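Local coordinates for protein ditrans,polycis-undecaprenyl-diphosphate synthase ((2E,6E)-farnesyl-diphosphate specific) (Acinetobacter baumannii, PDB 6ACS) that probably condenses isopentenyl diphosphate units stepwise with farnesyl diphosphate, using magnesium, to make undecaprenyl diphosphate, the lipid carrier precursor for bacterial cell-wall polysaccharides, at residues B[49-60]-B[127-135]. Residues are numbered along the deposited sequence; the frame is centred on the assembly and turned at random.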
# COMPACT_ATOMS: atom_id res chain seq x y z
N CYS B 49 17.17 -10.27 13.15
CA CYS B 49 16.94 -8.83 13.04
C CYS B 49 17.76 -8.08 14.07
O CYS B 49 18.36 -7.04 13.76
CB CYS B 49 15.45 -8.52 13.21
SG CYS B 49 14.47 -9.03 11.76
N VAL B 50 17.79 -8.57 15.32
CA VAL B 50 18.56 -7.88 16.35
C VAL B 50 20.04 -7.90 16.02
O VAL B 50 20.74 -6.89 16.16
CB VAL B 50 18.30 -8.54 17.72
CG1 VAL B 50 19.39 -8.13 18.70
CG2 VAL B 50 16.94 -8.17 18.25
N LYS B 51 20.54 -9.04 15.52
CA LYS B 51 21.97 -9.16 15.22
C LYS B 51 22.40 -8.31 14.03
O LYS B 51 23.59 -8.00 13.89
CB LYS B 51 22.33 -10.63 14.97
CG LYS B 51 22.25 -11.47 16.23
CD LYS B 51 22.50 -12.93 15.95
CE LYS B 51 23.98 -13.21 15.74
NZ LYS B 51 24.25 -14.68 15.66
N THR B 52 21.48 -8.02 13.10
CA THR B 52 21.82 -7.23 11.92
C THR B 52 21.49 -5.75 12.07
O THR B 52 21.72 -4.97 11.14
CB THR B 52 21.14 -7.81 10.68
OG1 THR B 52 19.73 -7.89 10.89
CG2 THR B 52 21.67 -9.20 10.42
N GLY B 53 20.87 -5.34 13.17
CA GLY B 53 20.63 -3.94 13.36
C GLY B 53 19.31 -3.44 12.82
O GLY B 53 19.12 -2.23 12.74
N VAL B 54 18.40 -4.34 12.44
CA VAL B 54 17.05 -3.93 12.05
C VAL B 54 16.39 -3.23 13.23
O VAL B 54 16.44 -3.71 14.36
CB VAL B 54 16.24 -5.15 11.60
CG1 VAL B 54 14.78 -4.76 11.28
CG2 VAL B 54 16.88 -5.83 10.41
N ARG B 55 15.78 -2.07 12.97
CA ARG B 55 15.20 -1.29 14.06
C ARG B 55 13.79 -1.73 14.44
O ARG B 55 13.36 -1.49 15.58
CB ARG B 55 15.18 0.19 13.70
CG ARG B 55 16.56 0.78 13.52
CD ARG B 55 16.50 2.27 13.30
NE ARG B 55 17.78 2.91 13.62
CZ ARG B 55 18.12 3.32 14.84
NH1 ARG B 55 17.29 3.15 15.87
NH2 ARG B 55 19.30 3.90 15.04
N ALA B 56 13.05 -2.33 13.51
CA ALA B 56 11.66 -2.69 13.77
C ALA B 56 11.29 -3.91 12.95
O ALA B 56 11.66 -4.02 11.78
CB ALA B 56 10.71 -1.54 13.42
N LEU B 57 10.56 -4.82 13.58
CA LEU B 57 9.99 -6.00 12.93
C LEU B 57 8.52 -6.06 13.31
O LEU B 57 8.20 -6.06 14.51
CB LEU B 57 10.71 -7.28 13.38
CG LEU B 57 10.08 -8.59 12.93
CD1 LEU B 57 10.13 -8.71 11.40
CD2 LEU B 57 10.80 -9.74 13.62
N THR B 58 7.64 -6.08 12.32
CA THR B 58 6.19 -6.07 12.55
C THR B 58 5.56 -7.27 11.86
O THR B 58 5.77 -7.47 10.66
CB THR B 58 5.58 -4.76 12.02
OG1 THR B 58 6.23 -3.64 12.66
CG2 THR B 58 4.06 -4.71 12.25
N VAL B 59 4.79 -8.07 12.60
CA VAL B 59 4.30 -9.34 12.06
C VAL B 59 2.78 -9.45 12.19
O VAL B 59 2.16 -8.91 13.12
CB VAL B 59 5.00 -10.55 12.74
CG1 VAL B 59 6.51 -10.41 12.60
CG2 VAL B 59 4.58 -10.67 14.17
N PHE B 60 2.19 -10.18 11.25
CA PHE B 60 0.75 -10.30 11.03
C PHE B 60 0.43 -11.77 10.78
O PHE B 60 0.86 -12.32 9.76
CB PHE B 60 0.36 -9.49 9.80
CG PHE B 60 -1.12 -9.42 9.53
CD1 PHE B 60 -2.04 -9.44 10.55
CD2 PHE B 60 -1.58 -9.31 8.22
CE1 PHE B 60 -3.40 -9.35 10.28
CE2 PHE B 60 -2.94 -9.22 7.93
CZ PHE B 60 -3.85 -9.24 8.97
N GLU B 127 15.67 -0.71 23.99
CA GLU B 127 15.86 0.26 22.93
C GLU B 127 16.59 -0.27 21.70
O GLU B 127 16.90 0.51 20.81
CB GLU B 127 16.60 1.48 23.50
CG GLU B 127 17.92 1.11 24.16
CD GLU B 127 19.10 1.19 23.20
OE1 GLU B 127 18.97 1.86 22.15
OE2 GLU B 127 20.15 0.57 23.48
N ALA B 128 16.86 -1.58 21.60
CA ALA B 128 17.60 -2.02 20.42
C ALA B 128 16.72 -2.31 19.22
O ALA B 128 17.15 -2.10 18.08
CB ALA B 128 18.42 -3.27 20.73
N MET B 129 15.50 -2.77 19.44
CA MET B 129 14.60 -3.10 18.34
C MET B 129 13.19 -3.10 18.90
O MET B 129 13.00 -3.33 20.09
CB MET B 129 14.92 -4.46 17.71
CG MET B 129 14.13 -4.74 16.45
SD MET B 129 14.54 -6.34 15.71
CE MET B 129 13.58 -7.46 16.73
N THR B 130 12.22 -2.81 18.05
CA THR B 130 10.81 -2.93 18.39
C THR B 130 10.20 -4.09 17.61
O THR B 130 10.28 -4.12 16.37
CB THR B 130 10.05 -1.64 18.11
OG1 THR B 130 10.57 -0.61 18.96
CG2 THR B 130 8.56 -1.83 18.38
N LEU B 131 9.60 -5.02 18.33
CA LEU B 131 8.82 -6.10 17.75
C LEU B 131 7.34 -5.77 17.94
O LEU B 131 6.87 -5.65 19.08
CB LEU B 131 9.17 -7.44 18.40
CG LEU B 131 8.27 -8.63 18.04
CD1 LEU B 131 8.36 -8.92 16.55
CD2 LEU B 131 8.67 -9.87 18.83
N THR B 132 6.62 -5.60 16.84
CA THR B 132 5.20 -5.27 16.90
C THR B 132 4.39 -6.46 16.41
O THR B 132 4.65 -7.00 15.33
CB THR B 132 4.89 -4.04 16.05
OG1 THR B 132 5.62 -2.92 16.58
CG2 THR B 132 3.38 -3.73 16.10
N ILE B 133 3.40 -6.86 17.22
CA ILE B 133 2.46 -7.91 16.87
C ILE B 133 1.13 -7.25 16.54
O ILE B 133 0.55 -6.51 17.35
CB ILE B 133 2.29 -8.93 18.02
CG1 ILE B 133 3.65 -9.38 18.57
CG2 ILE B 133 1.39 -10.07 17.59
CD1 ILE B 133 4.55 -10.04 17.58
N ALA B 134 0.65 -7.51 15.32
CA ALA B 134 -0.62 -6.96 14.86
C ALA B 134 -1.73 -7.93 15.25
O ALA B 134 -1.72 -9.09 14.83
CB ALA B 134 -0.58 -6.72 13.35
N VAL B 135 -2.66 -7.46 16.08
CA VAL B 135 -3.74 -8.28 16.61
C VAL B 135 -5.05 -7.56 16.32
O VAL B 135 -5.20 -6.39 16.67
CB VAL B 135 -3.59 -8.52 18.13
CG1 VAL B 135 -4.74 -9.38 18.66
CG2 VAL B 135 -2.22 -9.12 18.46
O HOH W 1 18.17 -3.96 16.20
O HOH W 2 12.92 0.41 17.61
O HOH W 3 7.77 -2.94 14.90
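Met129 runs past the Val54 and Arg55 carbonyls to the last turn of helix 42-52, where its SD lies 3.4 Å from Cys49 CB and its CE 3.8 Å from Val50 CG2. CG stands anti to the backbone N (chi1 -172°), and a bend at chi3 (80°) lays the methyl against the helix; a long unbranched side chain suits this span. On the same sheet face Leu57 and Leu131 stand side by side, CD2 of the former 3.9 Å from CD1 of the latter. Farther along, Val59 CG2 presses on Ile133 CD1 at 3.5 Å, tight for two carbons; branching at CB suits both residues to a strand.

The backbones pair in parallel, their axes 13° apart. Leu57 and Val59 each give N-H to one residue of strand 129-134, Thr130 and Thr132, and take one with O from the next-but-one, Thr132 and Ala134. On the other face Thr58 and Thr132 lie alongside each other, beta-branched like their neighbours but with hydroxyls that water 3 can bridge while donating to Thr130 O; Thr58 OG1 also bonds His12. At the polar edge, water 2 joins Arg55 O to Thr130 OG1, and water 1 donates to both Val54 O and Ala128 O.

These are two adjacent interior strands of the parallel sheet of the cis-prenyltransferase fold, flanked by strands 12-17 and 97-102. Helix 42-52 packs over the Met129, Leu57 and Val59 face, while Phe60 stacks on Phe196 near the predicted substrate residues Arg186 and Ser194.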